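Local coordinates for protein endo-beta-1,4-glucanase (Ampullaria crossean, PDB 5XBU) that probably hydrolyses internal beta-1,4-glucosidic bonds of cellulose, as a glycoside hydrolase family 45 endoglucanase of a snail, at residues A[77-90]-A[155-168]. Residues are numbered along the deposited sequence; the frame is centred on the assembly and turned at random.
Sequences NCGKCVRLTPTGGF and WDNPEVTWEEVPCP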
loop_
_atom_site.group_PDB
_atom_site.type_symbol
_atom_site.label_atom_id
_atom_site.label_comp_id
_atom_site.label_asym_id
_atom_site.label_seq_id
_atom_site.Cartn_x
_atom_site.Cartn_y
_atom_site.Cartn_z
ATOM N N ASN A 77 8.268 -6.644 5.254
ATOM C CA ASN A 77 7.254 -5.762 5.804
ATOM C C ASN A 77 5.848 -6.345 5.810
ATOM O O ASN A 77 4.887 -5.629 6.108
ATOM C CB ASN A 77 7.339 -4.378 5.173
ATOM C CG ASN A 77 8.537 -3.600 5.711
ATOM O OD1 ASN A 77 8.886 -3.713 6.898
ATOM N ND2 ASN A 77 9.172 -2.816 4.842
ATOM N N CYS A 78 5.717 -7.661 5.616
ATOM C CA CYS A 78 4.439 -8.314 5.886
ATOM C C CYS A 78 4.011 -8.022 7.311
ATOM O O CYS A 78 4.806 -8.111 8.249
ATOM C CB CYS A 78 4.554 -9.827 5.698
ATOM S SG CYS A 78 4.471 -10.412 4.024
ATOM N N GLY A 79 2.718 -7.710 7.473
ATOM C CA GLY A 79 2.165 -7.468 8.774
ATOM C C GLY A 79 2.417 -6.100 9.349
ATOM O O GLY A 79 1.883 -5.789 10.426
ATOM N N LYS A 80 3.174 -5.246 8.664
ATOM C CA LYS A 80 3.282 -3.850 9.094
ATOM C C LYS A 80 1.986 -3.132 8.787
ATOM O O LYS A 80 1.255 -3.507 7.882
ATOM C CB LYS A 80 4.412 -3.116 8.342
ATOM C CG LYS A 80 5.810 -3.621 8.618
ATOM C CD LYS A 80 6.226 -3.233 10.026
ATOM C CE LYS A 80 7.721 -3.432 10.239
ATOM N NZ LYS A 80 8.585 -2.462 9.451
ATOM N N CYS A 81 1.717 -2.079 9.542
ATOM C CA CYS A 81 0.598 -1.201 9.258
ATOM C C CYS A 81 1.099 0.185 8.873
ATOM O O CYS A 81 2.122 0.677 9.370
ATOM C CB CYS A 81 -0.350 -1.100 10.454
ATOM S SG CYS A 81 -1.331 -2.622 10.639
ATOM N N VAL A 82 0.357 0.806 7.966
ATOM C CA VAL A 82 0.652 2.139 7.478
ATOM C C VAL A 82 -0.605 3.000 7.622
ATOM O O VAL A 82 -1.711 2.562 7.287
ATOM C CB VAL A 82 1.176 2.144 6.023
ATOM C CG1 VAL A 82 2.549 1.471 5.954
ATOM C CG2 VAL A 82 0.218 1.557 5.035
ATOM N N ARG A 83 -0.427 4.216 8.122
ATOM C CA ARG A 83 -1.501 5.197 8.144
ATOM C C ARG A 83 -1.352 6.046 6.899
ATOM O O ARG A 83 -0.268 6.583 6.636
ATOM C CB ARG A 83 -1.426 6.081 9.383
ATOM C CG ARG A 83 -2.510 7.159 9.376
ATOM C CD ARG A 83 -2.555 7.998 10.625
ATOM N NE ARG A 83 -2.918 7.206 11.798
ATOM C CZ ARG A 83 -2.109 6.988 12.822
ATOM N NH1 ARG A 83 -0.889 7.507 12.820
ATOM N NH2 ARG A 83 -2.527 6.264 13.852
ATOM N N LEU A 84 -2.429 6.130 6.126
ATOM C CA LEU A 84 -2.476 6.884 4.891
ATOM C C LEU A 84 -3.445 8.049 5.061
ATOM O O LEU A 84 -4.615 7.837 5.405
ATOM C CB LEU A 84 -2.896 6.010 3.724
ATOM C CG LEU A 84 -2.080 4.721 3.544
ATOM C CD1 LEU A 84 -2.492 4.025 2.269
ATOM C CD2 LEU A 84 -0.582 5.021 3.516
ATOM N N THR A 85 -2.960 9.269 4.855
ATOM C CA THR A 85 -3.761 10.474 5.026
ATOM C C THR A 85 -3.871 11.198 3.701
ATOM O O THR A 85 -2.849 11.662 3.176
ATOM C CB THR A 85 -3.147 11.407 6.062
ATOM O OG1 THR A 85 -2.936 10.726 7.293
ATOM C CG2 THR A 85 -4.047 12.601 6.331
ATOM N N PRO A 86 -5.063 11.320 3.118
ATOM C CA PRO A 86 -5.174 12.058 1.856
ATOM C C PRO A 86 -4.679 13.491 1.995
ATOM O O PRO A 86 -4.941 14.163 2.996
ATOM C CB PRO A 86 -6.677 12.037 1.541
ATOM C CG PRO A 86 -7.155 10.773 2.259
ATOM C CD PRO A 86 -6.366 10.749 3.535
ATOM N N THR A 87 -4.030 13.978 0.931
ATOM C CA THR A 87 -3.642 15.385 0.837
ATOM C C THR A 87 -4.706 16.233 0.135
ATOM O O THR A 87 -4.638 17.463 0.201
ATOM C CB THR A 87 -2.354 15.497 0.015
ATOM O OG1 THR A 87 -2.662 14.971 -1.279
ATOM C CG2 THR A 87 -1.194 14.774 0.672
ATOM N N GLY A 88 -5.626 15.609 -0.584
ATOM C CA GLY A 88 -6.464 16.280 -1.558
ATOM C C GLY A 88 -5.987 16.144 -2.982
ATOM O O GLY A 88 -6.697 16.527 -3.912
ATOM N N GLY A 89 -4.772 15.648 -3.162
ATOM C CA GLY A 89 -4.204 15.478 -4.473
ATOM C C GLY A 89 -4.528 14.139 -5.099
ATOM O O GLY A 89 -5.093 13.240 -4.472
ATOM N N PHE A 90 -4.110 14.015 -6.353
ATOM C CA PHE A 90 -4.268 12.828 -7.184
ATOM C C PHE A 90 -3.468 13.068 -8.456
ATOM O O PHE A 90 -3.098 14.206 -8.768
ATOM C CB PHE A 90 -5.744 12.523 -7.483
ATOM C CG PHE A 90 -6.442 13.655 -8.176
ATOM C CD1 PHE A 90 -6.977 14.690 -7.435
ATOM C CD2 PHE A 90 -6.517 13.689 -9.553
ATOM C CE1 PHE A 90 -7.626 15.742 -8.071
ATOM C CE2 PHE A 90 -7.153 14.753 -10.199
ATOM C CZ PHE A 90 -7.709 15.758 -9.450
ATOM N N TRP A 155 -12.381 6.794 -2.023
ATOM C CA TRP A 155 -11.017 7.069 -2.455
ATOM C C TRP A 155 -10.866 6.609 -3.898
ATOM O O TRP A 155 -11.017 5.413 -4.193
ATOM C CB TRP A 155 -10.021 6.322 -1.574
ATOM C CG TRP A 155 -9.767 6.924 -0.230
ATOM C CD1 TRP A 155 -10.513 7.877 0.407
ATOM C CD2 TRP A 155 -8.681 6.611 0.656
ATOM N NE1 TRP A 155 -9.964 8.181 1.629
ATOM C CE2 TRP A 155 -8.836 7.407 1.809
ATOM C CE3 TRP A 155 -7.575 5.754 0.564
ATOM C CZ2 TRP A 155 -7.936 7.369 2.872
ATOM C CZ3 TRP A 155 -6.681 5.728 1.607
ATOM C CH2 TRP A 155 -6.846 6.530 2.744
ATOM N N ASP A 156 -10.570 7.550 -4.785
ATOM C CA ASP A 156 -10.273 7.296 -6.188
ATOM C C ASP A 156 -8.789 7.619 -6.393
ATOM O O ASP A 156 -8.404 8.726 -6.776
ATOM C CB ASP A 156 -11.151 8.137 -7.084
ATOM C CG ASP A 156 -10.897 7.886 -8.551
ATOM O OD1 ASP A 156 -10.181 6.922 -8.912
ATOM O OD2 ASP A 156 -11.419 8.672 -9.352
ATOM N N ASN A 157 -7.952 6.624 -6.109
ATOM C CA ASN A 157 -6.506 6.737 -6.218
ATOM C C ASN A 157 -5.944 8.015 -5.584
ATOM O O ASN A 157 -5.129 8.705 -6.202
ATOM C CB ASN A 157 -6.049 6.631 -7.666
ATOM C CG ASN A 157 -6.491 5.392 -8.369
ATOM O OD1 ASN A 157 -6.944 4.433 -7.758
ATOM N ND2 ASN A 157 -6.327 5.393 -9.698
ATOM N N PRO A 158 -6.329 8.343 -4.355
ATOM C CA PRO A 158 -5.832 9.600 -3.789
ATOM C C PRO A 158 -4.335 9.561 -3.544
ATOM O O PRO A 158 -3.752 8.527 -3.188
ATOM C CB PRO A 158 -6.575 9.707 -2.456
ATOM C CG PRO A 158 -6.868 8.266 -2.092
ATOM C CD PRO A 158 -7.191 7.635 -3.402
ATOM N N GLU A 159 -3.734 10.737 -3.651
ATOM C CA GLU A 159 -2.414 11.016 -3.096
ATOM C C GLU A 159 -2.515 11.078 -1.579
ATOM O O GLU A 159 -3.461 11.663 -1.032
ATOM C CB GLU A 159 -1.955 12.382 -3.639
ATOM C CG GLU A 159 -0.565 12.813 -3.221
ATOM C CD GLU A 159 -0.255 14.209 -3.769
ATOM O OE1 GLU A 159 0.697 14.355 -4.573
ATOM O OE2 GLU A 159 -0.973 15.158 -3.377
ATOM N N VAL A 160 -1.547 10.474 -0.883
ATOM C CA VAL A 160 -1.582 10.438 0.570
ATOM C C VAL A 160 -0.190 10.736 1.111
ATOM O O VAL A 160 0.815 10.552 0.422
ATOM C CB VAL A 160 -2.057 9.062 1.103
ATOM C CG1 VAL A 160 -3.454 8.724 0.554
ATOM C CG2 VAL A 160 -1.071 7.950 0.701
ATOM N N THR A 161 -0.132 11.156 2.369
ATOM C CA THR A 161 1.080 10.993 3.147
ATOM C C THR A 161 1.022 9.646 3.865
ATOM O O THR A 161 -0.064 9.135 4.153
ATOM C CB THR A 161 1.321 12.132 4.138
ATOM O OG1 THR A 161 0.236 12.239 5.062
ATOM C CG2 THR A 161 1.537 13.460 3.403
ATOM N N TRP A 162 2.198 9.051 4.113
ATOM C CA TRP A 162 2.230 7.704 4.662
ATOM C C TRP A 162 3.215 7.622 5.816
ATOM O O TRP A 162 4.268 8.275 5.824
ATOM C CB TRP A 162 2.569 6.655 3.574
ATOM C CG TRP A 162 4.043 6.497 3.268
ATOM C CD1 TRP A 162 4.860 7.253 2.465
ATOM C CD2 TRP A 162 4.883 5.457 3.797
ATOM N NE1 TRP A 162 6.133 6.765 2.487
ATOM C CE2 TRP A 162 6.175 5.669 3.300
ATOM C CE3 TRP A 162 4.658 4.369 4.650
ATOM C CZ2 TRP A 162 7.228 4.826 3.602
ATOM C CZ3 TRP A 162 5.685 3.536 4.941
ATOM C CH2 TRP A 162 6.970 3.775 4.423
ATOM N N GLU A 163 2.878 6.794 6.805
ATOM C CA GLU A 163 3.842 6.447 7.840
ATOM C C GLU A 163 3.495 5.091 8.401
ATOM O O GLU A 163 2.336 4.680 8.393
ATOM C CB GLU A 163 3.902 7.433 9.011
ATOM C CG GLU A 163 2.555 7.613 9.676
ATOM C CD GLU A 163 2.582 8.484 10.934
ATOM O OE1 GLU A 163 1.502 8.908 11.392
ATOM O OE2 GLU A 163 3.666 8.725 11.474
ATOM N N GLU A 164 4.499 4.399 8.903
ATOM C CA GLU A 164 4.260 3.144 9.613
ATOM C C GLU A 164 3.733 3.454 11.002
ATOM O O GLU A 164 4.179 4.397 11.656
ATOM C CB GLU A 164 5.528 2.336 9.771
ATOM C CG GLU A 164 5.840 1.518 8.590
ATOM C CD GLU A 164 7.046 0.598 8.773
ATOM O OE1 GLU A 164 7.490 0.284 9.912
ATOM O OE2 GLU A 164 7.519 0.143 7.731
ATOM N N VAL A 165 2.785 2.648 11.459
ATOM C CA VAL A 165 2.196 2.806 12.785
ATOM C C VAL A 165 2.003 1.421 13.379
ATOM O O VAL A 165 1.874 0.433 12.648
ATOM C CB VAL A 165 0.830 3.540 12.714
ATOM C CG1 VAL A 165 0.990 4.922 12.144
ATOM C CG2 VAL A 165 -0.183 2.777 11.856
ATOM N N PRO A 166 1.933 1.320 14.699
ATOM C CA PRO A 166 1.523 0.045 15.290
ATOM C C PRO A 166 0.160 -0.373 14.756
ATOM O O PRO A 166 -0.749 0.442 14.592
ATOM C CB PRO A 166 1.455 0.355 16.790
ATOM C CG PRO A 166 2.281 1.557 16.971
ATOM C CD PRO A 166 2.218 2.347 15.713
ATOM N N CYS A 167 -0.010 -1.661 14.494
ATOM C CA CYS A 167 -1.302 -2.120 13.999
ATOM C C CYS A 167 -2.368 -2.052 15.082
ATOM O O CYS A 167 -2.106 -2.363 16.244
ATOM C CB CYS A 167 -1.244 -3.557 13.481
ATOM S SG CYS A 167 -0.288 -3.760 11.964
ATOM N N PRO A 168 -3.589 -1.684 14.716
ATOM C CA PRO A 168 -4.713 -1.844 15.624
ATOM C C PRO A 168 -4.806 -3.300 16.074
ATOM O O PRO A 168 -4.410 -4.228 15.359
ATOM C CB PRO A 168 -5.899 -1.431 14.751
ATOM C CG PRO A 168 -5.282 -0.449 13.712
ATOM C CD PRO A 168 -4.001 -1.140 13.410
HETATM O O HOH W 1 3.433 -1.625 11.830
HETATM O O HOH W 2 -5.829 12.959 -1.742
#
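Cys81 and Cys167 are joined by a disulfide near one end of an antiparallel strand pair, where Cys167 sits just past strand 160-165, SG to SG 2.0 Å, with the S-S torsion at 104°. Nearby the regular pairing gives way: Cys81 N and Val165 O are linked through a water instead of bonding directly, although Val165 N still reaches Cys81 O. Further along, Arg83 and Thr85 each exchange two backbone bonds with Glu163 and Thr161, respectively. Beside the disulfide, Lys80, bent at chi2 and chi4, brings NZ to the syn side of Glu164 OE1 (3.0 Å), tilted 27° out of the carboxylate plane, with a weaker bond to OE2. The same ammonium bonds Asn77 OD1 (2.9 Å) from above the amide plane, while Asn77 ND2 bonds Tyr64 O. A methionine in place of Lys80 would probably leave Glu164 without the ammonium that faces it from the turn before strand 81-86, and Asn77 OD1 without this donor, though Tyr64 would still hold Glu164 OE2. Val82 and Leu84 share a face with Trp162 and Glu164; being apolar, they suit packing on Phe141, and Leu84 also on Leu143. Val82 CG1 meets the edge of the Trp162 ring at CE3 (3.8 Å), and Leu84 CD2 packs on Trp162 CB (3.5 Å). Pro86 lacks an N-H, but its non-hydrogen-bonded pairing with Val160 needs none, and its CG packs on Trp155 CZ2 (3.5 Å). Beyond it, Thr87 OG1, at chi1 61°, meets the anti lone pair of Glu159 OE2 (2.7 Å) and accepts from Gly89 N, an ST turn; Tyr137 and the backbone of Leu8 and Cys9 also bind this buried carboxylate. Strand 81-86, flanked by strands 104-108 and 160-165, thus belongs to the curled mixed sheet of the double-psi beta-barrel characteristic of GH45 enzymes.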